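Local structure of protein LEC-6 (Caenorhabditis elegans, 3VV1) at residues Asn76-Phe79 with Val84-Asn87; Ile71-Asn76 with Ala131-Arg136. The protein is a galectin that binds galactoside glycans, with a preference for fucose-containing saccharides in which galactose is joined to fucose. One frame throughout, in Å; residues are numbered along the deposited sequence.

Interaction 1: Asn76-Phe79 with Val84-Asn87; sequences NARF and VVNN. With GAL (beta-D-galactopyranose), chain C; FUC (alpha-L-fucopyranose), chain B.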
ATOM      1  N   ASN A  76      10.054 -16.150  15.673  1.00  9.03           N
ATOM      2  CA  ASN A  76       9.195 -16.465  16.852  1.00  9.41           C
ATOM      3  C   ASN A  76       9.917 -16.046  18.135  1.00  9.73           C
ATOM      4  O   ASN A  76      10.933 -16.619  18.508  1.00 11.32           O
ATOM      5  CB  ASN A  76       8.980 -17.966  16.824  1.00 11.42           C
ATOM      6  CG  ASN A  76       7.892 -18.487  17.806  1.00 11.23           C
ATOM      7  OD1 ASN A  76       7.884 -19.684  18.097  1.00 12.83           O
ATOM      8  ND2 ASN A  76       6.945 -17.642  18.253  1.00 11.53           N
ATOM      9  N   ALA A  77       9.402 -15.022  18.777  1.00 10.37           N
ATOM     10  CA  ALA A  77       9.891 -14.622  20.083  1.00  9.82           C
ATOM     11  C   ALA A  77       9.229 -15.522  21.128  1.00 11.97           C
ATOM     12  O   ALA A  77       8.015 -15.609  21.172  1.00 12.03           O
ATOM     13  CB  ALA A  77       9.482 -13.145  20.327  1.00 10.19           C
ATOM     14  N   ARG A  78      10.028 -16.136  22.001  1.00 12.54           N
ATOM     15  CA  ARG A  78       9.520 -17.088  23.004  1.00 12.97           C
ATOM     16  C   ARG A  78       9.958 -16.632  24.406  1.00 15.44           C
ATOM     17  O   ARG A  78      11.126 -16.805  24.807  1.00 16.82           O
ATOM     18  CB  ARG A  78      10.075 -18.501  22.692  1.00 14.51           C
ATOM     19  CG  ARG A  78       9.690 -18.986  21.294  1.00 13.18           C
ATOM     20  CD  ARG A  78      10.167 -20.419  21.132  1.00 13.26           C
ATOM     21  NE  ARG A  78       9.695 -20.970  19.861  1.00 14.98           N
ATOM     22  CZ  ARG A  78       9.894 -22.232  19.488  1.00 14.84           C
ATOM     23  NH1 ARG A  78      10.580 -23.071  20.291  1.00 17.62           N
ATOM     24  NH2 ARG A  78       9.409 -22.674  18.331  1.00 15.27           N
ATOM     25  N   PHE A  79       9.034 -16.061  25.162  1.00 15.38           N
ATOM     26  CA  PHE A  79       9.331 -15.674  26.546  1.00 16.51           C
ATOM     27  C   PHE A  79       9.347 -16.895  27.468  1.00 19.05           C
ATOM     28  O   PHE A  79       9.955 -16.857  28.528  1.00 24.40           O
ATOM     29  CB  PHE A  79       8.318 -14.604  26.979  1.00 17.36           C
ATOM     30  CG  PHE A  79       8.449 -13.346  26.172  1.00 17.04           C
ATOM     31  CD1 PHE A  79       9.464 -12.418  26.457  1.00 17.34           C
ATOM     32  CD2 PHE A  79       7.606 -13.106  25.039  1.00 16.13           C
ATOM     33  CE1 PHE A  79       9.602 -11.285  25.645  1.00 17.48           C
ATOM     34  CE2 PHE A  79       7.748 -11.964  24.236  1.00 15.30           C
ATOM     35  CZ  PHE A  79       8.767 -11.046  24.543  1.00 17.01           C
ATOM     36  N   VAL A  84      14.709 -16.339  20.688  1.00 12.12           N
ATOM     37  CA  VAL A  84      14.057 -16.211  19.366  1.00 11.51           C
ATOM     38  C   VAL A  84      14.363 -17.417  18.533  1.00 11.47           C
ATOM     39  O   VAL A  84      15.514 -17.855  18.504  1.00 13.31           O
ATOM     40  CB  VAL A  84      14.483 -14.892  18.639  1.00 10.04           C
ATOM     41  CG1 VAL A  84      14.146 -14.961  17.165  1.00 11.70           C
ATOM     42  CG2 VAL A  84      13.744 -13.717  19.272  1.00 11.86           C
ATOM     43  N   VAL A  85      13.336 -17.995  17.874  1.00 11.70           N
ATOM     44  CA  VAL A  85      13.552 -19.141  16.979  1.00 10.84           C
ATOM     45  C   VAL A  85      13.169 -18.686  15.585  1.00 10.61           C
ATOM     46  O   VAL A  85      12.051 -18.190  15.413  1.00 10.57           O
ATOM     47  CB  VAL A  85      12.699 -20.346  17.380  1.00 12.26           C
ATOM     48  CG1 VAL A  85      12.815 -21.452  16.314  1.00 14.44           C
ATOM     49  CG2 VAL A  85      13.214 -20.851  18.744  1.00 13.24           C
ATOM     50  N   ASN A  86      14.071 -18.789  14.617  1.00 10.71           N
ATOM     51  CA  ASN A  86      13.716 -18.567  13.231  1.00 10.14           C
ATOM     52  C   ASN A  86      13.652 -19.898  12.499  1.00 10.01           C
ATOM     53  O   ASN A  86      14.456 -20.804  12.721  1.00 11.01           O
ATOM     54  CB  ASN A  86      14.813 -17.755  12.543  1.00 10.44           C
ATOM     55  CG  ASN A  86      14.822 -16.292  12.966  1.00 10.72           C
ATOM     56  OD1 ASN A  86      13.804 -15.764  13.383  1.00 11.47           O
ATOM     57  ND2 ASN A  86      15.958 -15.621  12.792  1.00 11.77           N
ATOM     58  N   ASN A  87      12.642 -20.041  11.662  1.00  9.27           N
ATOM     59  CA  ASN A  87      12.578 -21.237  10.829  1.00  9.67           C
ATOM     60  C   ASN A  87      11.760 -20.929   9.597  1.00 10.11           C
ATOM     61  O   ASN A  87      11.405 -19.766   9.318  1.00  9.80           O
ATOM     62  CB  ASN A  87      11.906 -22.410  11.618  1.00 11.01           C
ATOM     63  CG  ASN A  87      12.333 -23.792  11.163  1.00 11.10           C
ATOM     64  OD1 ASN A  87      12.928 -23.927  10.105  1.00 12.57           O
ATOM     65  ND2 ASN A  87      12.000 -24.814  11.935  1.00 10.65           N
TER
HETATM   66  C1  GAL C   2       7.554 -25.456  16.967  1.00 18.10           C
HETATM   67  C2  GAL C   2       6.344 -24.521  17.274  1.00 17.60           C
HETATM   68  C3  GAL C   2       5.892 -23.846  16.034  1.00 16.32           C
HETATM   69  C4  GAL C   2       7.087 -23.148  15.368  1.00 15.07           C
HETATM   70  C5  GAL C   2       8.213 -24.176  15.170  1.00 15.95           C
HETATM   71  C6  GAL C   2       9.444 -23.537  14.485  1.00 14.44           C
HETATM   72  O2  GAL C   2       5.299 -25.312  17.795  1.00 21.79           O
HETATM   73  O3  GAL C   2       4.916 -22.821  16.370  1.00 17.75           O
HETATM   74  O4  GAL C   2       7.539 -22.051  16.194  1.00 14.00           O
HETATM   75  O5  GAL C   2       8.614 -24.690  16.390  1.00 14.91           O
HETATM   76  O6  GAL C   2      10.462 -24.544  14.331  1.00 15.82           O
HETATM   77  C1  FUC B   1       8.757 -27.199  21.107  1.00 35.91           C
HETATM   78  C2  FUC B   1       9.895 -26.222  20.564  1.00 26.92           C
HETATM   79  C3  FUC B   1      10.316 -26.598  19.106  1.00 23.49           C
HETATM   80  C4  FUC B   1       9.129 -27.014  18.191  1.00 22.93           C
HETATM   81  C5  FUC B   1       8.532 -28.347  18.679  1.00 27.81           C
HETATM   82  C6  FUC B   1       7.367 -28.651  17.758  1.00 31.79           C
HETATM   83  O1  FUC B   1       9.137 -27.790  22.340  1.00 51.85           O
HETATM   84  O2  FUC B   1      11.086 -25.951  21.511  1.00 30.97           O
HETATM   85  O3  FUC B   1      10.871 -25.431  18.616  1.00 19.56           O
HETATM   86  O4  FUC B   1       8.055 -25.940  18.201  1.00 20.20           O
HETATM   87  O5  FUC B   1       8.066 -28.133  20.068  1.00 38.81           O

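Interaction 2: Ile71-Asn76 with Ala131-Arg136; sequences IVLHFN and ADFVER. With GAL (beta-D-galactopyranose), chain C.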
ATOM      1  N   ILE A  71       6.157 -21.014   4.388  1.00 10.60           N
ATOM      2  CA  ILE A  71       6.615 -19.881   5.188  1.00 10.46           C
ATOM      3  C   ILE A  71       8.111 -19.639   4.892  1.00 10.31           C
ATOM      4  O   ILE A  71       8.956 -20.524   5.117  1.00  9.54           O
ATOM      5  CB  ILE A  71       6.449 -20.101   6.700  1.00 10.39           C
ATOM      6  CG1 ILE A  71       4.946 -20.298   7.003  1.00 11.90           C
ATOM      7  CG2 ILE A  71       7.045 -18.896   7.435  1.00  9.72           C
ATOM      8  CD1 ILE A  71       4.727 -20.798   8.434  1.00 13.42           C
ATOM      9  N   VAL A  72       8.442 -18.503   4.281  1.00 10.36           N
ATOM     10  CA  VAL A  72       9.866 -18.202   4.003  1.00 10.20           C
ATOM     11  C   VAL A  72      10.622 -17.889   5.289  1.00  9.30           C
ATOM     12  O   VAL A  72      11.748 -18.345   5.477  1.00 10.43           O
ATOM     13  CB  VAL A  72       9.992 -17.032   3.017  1.00 10.26           C
ATOM     14  CG1 VAL A  72      11.430 -16.455   2.986  1.00 12.30           C
ATOM     15  CG2 VAL A  72       9.575 -17.494   1.618  1.00 12.94           C
ATOM     16  N   LEU A  73      10.006 -17.104   6.199  1.00  8.92           N
ATOM     17  CA  LEU A  73      10.583 -16.869   7.513  1.00  8.26           C
ATOM     18  C   LEU A  73       9.525 -16.805   8.569  1.00  8.24           C
ATOM     19  O   LEU A  73       8.530 -16.061   8.434  1.00  8.88           O
ATOM     20  CB  LEU A  73      11.376 -15.554   7.515  1.00  8.77           C
ATOM     21  CG  LEU A  73      11.852 -15.083   8.902  1.00  7.49           C
ATOM     22  CD1 LEU A  73      12.832 -16.048   9.596  1.00 10.42           C
ATOM     23  CD2 LEU A  73      12.514 -13.731   8.784  1.00  9.35           C
ATOM     24  N   HIS A  74       9.703 -17.642   9.612  1.00  8.75           N
ATOM     25  CA  HIS A  74       8.870 -17.600  10.805  1.00  9.04           C
ATOM     26  C   HIS A  74       9.825 -17.097  11.856  1.00  8.44           C
ATOM     27  O   HIS A  74      10.804 -17.769  12.191  1.00  9.05           O
ATOM     28  CB  HIS A  74       8.408 -19.053  11.090  1.00  9.54           C
ATOM     29  CG  HIS A  74       7.797 -19.271  12.471  1.00  8.94           C
ATOM     30  ND1 HIS A  74       6.509 -18.934  12.748  1.00  9.95           N
ATOM     31  CD2 HIS A  74       8.291 -19.894  13.613  1.00 10.42           C
ATOM     32  CE1 HIS A  74       6.177 -19.331  14.002  1.00 12.08           C
ATOM     33  NE2 HIS A  74       7.285 -19.904  14.551  1.00 11.14           N
ATOM     34  N   PHE A  75       9.560 -15.904  12.382  1.00  8.11           N
ATOM     35  CA  PHE A  75      10.400 -15.262  13.416  1.00  7.58           C
ATOM     36  C   PHE A  75       9.595 -15.351  14.720  1.00  8.99           C
ATOM     37  O   PHE A  75       8.516 -14.744  14.825  1.00  9.25           O
ATOM     38  CB  PHE A  75      10.629 -13.794  12.986  1.00  8.72           C
ATOM     39  CG  PHE A  75      11.298 -12.954  14.050  1.00  9.03           C
ATOM     40  CD1 PHE A  75      12.699 -12.843  14.078  1.00  9.04           C
ATOM     41  CD2 PHE A  75      10.541 -12.253  15.030  1.00  9.18           C
ATOM     42  CE1 PHE A  75      13.346 -12.067  15.028  1.00  9.92           C
ATOM     43  CE2 PHE A  75      11.220 -11.483  15.993  1.00 10.52           C
ATOM     44  CZ  PHE A  75      12.590 -11.366  15.982  1.00 11.26           C
ATOM     45  N   ASN A  76      10.054 -16.150  15.673  1.00  9.03           N
ATOM     46  CA  ASN A  76       9.195 -16.465  16.852  1.00  9.41           C
ATOM     47  C   ASN A  76       9.917 -16.046  18.135  1.00  9.73           C
ATOM     48  O   ASN A  76      10.933 -16.619  18.508  1.00 11.32           O
ATOM     49  CB  ASN A  76       8.980 -17.966  16.824  1.00 11.42           C
ATOM     50  CG  ASN A  76       7.892 -18.487  17.806  1.00 11.23           C
ATOM     51  OD1 ASN A  76       7.884 -19.684  18.097  1.00 12.83           O
ATOM     52  ND2 ASN A  76       6.945 -17.642  18.253  1.00 11.53           N
ATOM     53  N   ALA A 131      20.049 -10.302  13.822  1.00 11.30           N
ATOM     54  CA  ALA A 131      20.406 -11.610  13.252  1.00 10.68           C
ATOM     55  C   ALA A 131      20.190 -11.568  11.758  1.00 10.16           C
ATOM     56  O   ALA A 131      19.370 -10.802  11.275  1.00 11.47           O
ATOM     57  CB  ALA A 131      19.494 -12.713  13.829  1.00 12.96           C
ATOM     58  N   ASP A 132      20.907 -12.417  11.049  1.00 11.15           N
ATOM     59  CA  ASP A 132      20.594 -12.737   9.671  1.00 10.68           C
ATOM     60  C   ASP A 132      19.888 -14.087   9.576  1.00 11.28           C
ATOM     61  O   ASP A 132      20.152 -15.028  10.394  1.00 13.05           O
ATOM     62  CB  ASP A 132      21.876 -12.840   8.869  1.00 14.16           C
ATOM     63  CG  ASP A 132      22.381 -11.482   8.386  1.00 13.34           C
ATOM     64  OD1 ASP A 132      21.757 -10.426   8.597  1.00 14.66           O
ATOM     65  OD2 ASP A 132      23.457 -11.502   7.736  1.00 18.78           O
ATOM     66  N   PHE A 133      18.991 -14.200   8.579  1.00 11.29           N
ATOM     67  CA  PHE A 133      18.378 -15.482   8.260  1.00  9.82           C
ATOM     68  C   PHE A 133      18.665 -15.713   6.781  1.00  9.64           C
ATOM     69  O   PHE A 133      18.280 -14.913   5.940  1.00 10.53           O
ATOM     70  CB  PHE A 133      16.856 -15.415   8.493  1.00 12.03           C
ATOM     71  CG  PHE A 133      16.156 -16.702   8.185  1.00 11.38           C
ATOM     72  CD1 PHE A 133      16.306 -17.778   9.023  1.00 12.03           C
ATOM     73  CD2 PHE A 133      15.381 -16.828   7.024  1.00 14.93           C
ATOM     74  CE1 PHE A 133      15.642 -18.982   8.742  1.00 13.80           C
ATOM     75  CE2 PHE A 133      14.716 -18.011   6.742  1.00 14.88           C
ATOM     76  CZ  PHE A 133      14.861 -19.103   7.597  1.00 16.11           C
ATOM     77  N   VAL A 134      19.301 -16.816   6.449  1.00 10.15           N
ATOM     78  CA  VAL A 134      19.571 -17.136   5.041  1.00  9.92           C
ATOM     79  C   VAL A 134      18.356 -17.899   4.521  1.00 10.82           C
ATOM     80  O   VAL A 134      18.087 -19.045   4.993  1.00 12.96           O
ATOM     81  CB  VAL A 134      20.861 -17.978   4.940  1.00 12.47           C
ATOM     82  CG1 VAL A 134      21.047 -18.484   3.506  1.00 15.53           C
ATOM     83  CG2 VAL A 134      22.091 -17.183   5.413  1.00 14.45           C
ATOM     84  N   GLU A 135      17.596 -17.299   3.615  1.00 11.28           N
ATOM     85  CA  GLU A 135      16.323 -17.918   3.213  1.00 11.49           C
ATOM     86  C   GLU A 135      16.567 -19.263   2.469  1.00 13.07           C
ATOM     87  O   GLU A 135      17.632 -19.508   1.840  1.00 14.54           O
ATOM     88  CB  GLU A 135      15.449 -16.953   2.363  1.00 12.97           C
ATOM     89  CG  GLU A 135      16.007 -16.748   0.947  1.00 14.49           C
ATOM     90  CD  GLU A 135      15.390 -15.551   0.252  1.00 14.17           C
ATOM     91  OE1 GLU A 135      15.106 -14.543   0.920  1.00 17.08           O
ATOM     92  OE2 GLU A 135      15.232 -15.607  -0.994  1.00 17.43           O
ATOM     93  N   ARG A 136      15.595 -20.146   2.614  1.00 13.54           N
ATOM     94  CA  ARG A 136      15.672 -21.487   2.050  1.00 14.74           C
ATOM     95  C   ARG A 136      14.724 -21.688   0.869  1.00 15.03           C
ATOM     96  O   ARG A 136      14.794 -22.707   0.190  1.00 18.15           O
ATOM     97  CB  ARG A 136      15.353 -22.473   3.200  1.00 14.28           C
ATOM     98  CG  ARG A 136      16.398 -22.537   4.292  1.00 17.39           C
ATOM     99  CD  ARG A 136      15.815 -22.123   5.597  1.00 19.71           C
ATOM    100  NE  ARG A 136      16.784 -22.195   6.667  1.00 18.59           N
ATOM    101  CZ  ARG A 136      16.445 -22.579   7.909  1.00 16.44           C
ATOM    102  NH1 ARG A 136      15.180 -22.930   8.117  1.00 14.77           N
ATOM    103  NH2 ARG A 136      17.357 -22.614   8.905  1.00 16.64           N
TER
HETATM  104  C1  GAL C   2       7.554 -25.456  16.967  1.00 18.10           C
HETATM  105  C2  GAL C   2       6.344 -24.521  17.274  1.00 17.60           C
HETATM  106  C3  GAL C   2       5.892 -23.846  16.034  1.00 16.32           C
HETATM  107  C4  GAL C   2       7.087 -23.148  15.368  1.00 15.07           C
HETATM  108  C5  GAL C   2       8.213 -24.176  15.170  1.00 15.95           C
HETATM  109  C6  GAL C   2       9.444 -23.537  14.485  1.00 14.44           C
HETATM  110  O2  GAL C   2       5.299 -25.312  17.795  1.00 21.79           O
HETATM  111  O3  GAL C   2       4.916 -22.821  16.370  1.00 17.75           O
HETATM  112  O4  GAL C   2       7.539 -22.051  16.194  1.00 14.00           O
HETATM  113  O5  GAL C   2       8.614 -24.690  16.390  1.00 14.91           O
HETATM  114  O6  GAL C   2      10.462 -24.544  14.331  1.00 15.82           O
HETATM  115  O   HOH W   1      13.005 -19.912   3.662  1.00 12.57           O

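Interaction 1: Asn76-Phe79 with Val84-Asn87
The galectin sugar site is floored by this antiparallel hairpin, whose Arg78 and Asn87 side chains reach the bound sugars, Arg78 touching both and Asn87 galactose. Asn76 and Val85 form a hydrogen-bonded pair: Asn76 N reaches Val85 O at 2.9 Å, and Val85 N returns to Asn76 O at 2.8 Å. Beside it, Ala77 and Val84 make a non-hydrogen-bonded pair on the other face, where Val84 CG2 lies 4.4 Å from Ala77 CB. On the sugar face the Arg78 chain runs extended from CG to NE and brings its guanidinium over Val85, with CG2 of the valine 3.7 Å from Arg78 CZ on one face. The edge does the polar work: Arg78 NE donates to Asn76 OD1 at 2.8 Å, Arg78 NH2 to galactose O4 at 2.9 Å and Arg78 NH1 to fucose O3 at 2.9 Å. NE comes in above the amide carbonyl plane, 52° out of it, while OD1 stays near the guanidinium plane. This bond and the salt bridge from NH1 to Glu81 would fix the group's rotation. Farther along, Asn87 ND2 donates almost straight (173°) to galactose O6. Strand 60-66 flanks Asn76 and Ala77 on one side of the hairpin, and strand 98-100 pairs with Val84 and Asn86 on the other.

Interaction 2: Ile71-Asn76 with Ala131-Arg136
Phe133, the first residue of Ala131-Arg136 to touch Ile71-Asn76, lays its ring under Leu73. Leu73 CD1 stands 3.7 Å from the centroid of the Phe133 ring and only 12° off its normal, a CH-pi contact over the centre of the face. The phenylalanine CG is anti to the backbone N (chi1 180°), which carries the ring away from strand 128-134 and across to strand 71-78; the leucine and phenylalanine side chains run alongside each other, pointing opposite ways. At the far end of the ring, Phe133 CE2 lies 3.2 Å from Val72 O. The ring meets the methyl with its face and the carbonyl obliquely at its rim, and also touches Asn86 of strand 83-90. This is the galectin beta-sandwich: strand 128-134 is the outermost strand of one sheet, strand 71-78 belongs to the other, and Leu73 and Phe133 fill the space between them. A classic beta bulge, in which Val72 and Leu73 both face Leu65, marks the corner in strand 71-78. Next, in the loop after strand 128-134, Glu135 offers its CB to Val72 CG1 at 4.1 Å, while its carboxylate turns elsewhere and accepts a hydrogen bond from Ser139 OG at OE1. Arg136 closes the segment through a water: the water donates to Val72 O at 2.7 Å and accepts from Arg136 N at 2.8 Å, tying this loop to the bulge. Phe133 CE1 sits over the centre of one face of the Arg136 guanidinium, 3.8 Å above that group's plane, and Arg136 NH1 and NH2 bond to Asn87, Ser88 and Ser96. Away from this packing, on the sugar side of strand 71-78, His74 NE2 makes a hydrogen bond of 2.7 Å with galactose O4, and His74 ND1 is held by Asn64 OD1.

Overall arrangement
Both interactions draw on strand 71-78 and both are buried, yet they use different parts of it. Interaction 1 is a within-sheet pairing of neighbouring strands, made by backbone hydrogen bonds, with a charged, polar face turned to the sugars. Interaction 2 joins the two sheets of the sandwich and has no direct hydrogen bond across it, relying on a methyl-ring contact and one water bridge. Its Leu73 and Phe133 belong to the core, while its Glu135-Arg136 end is partly exposed. The two meet where Asn87 O lies 2.7 Å from His74 N, a probable hydrogen bond. Asn76 belongs to both, and galactose is touched from each.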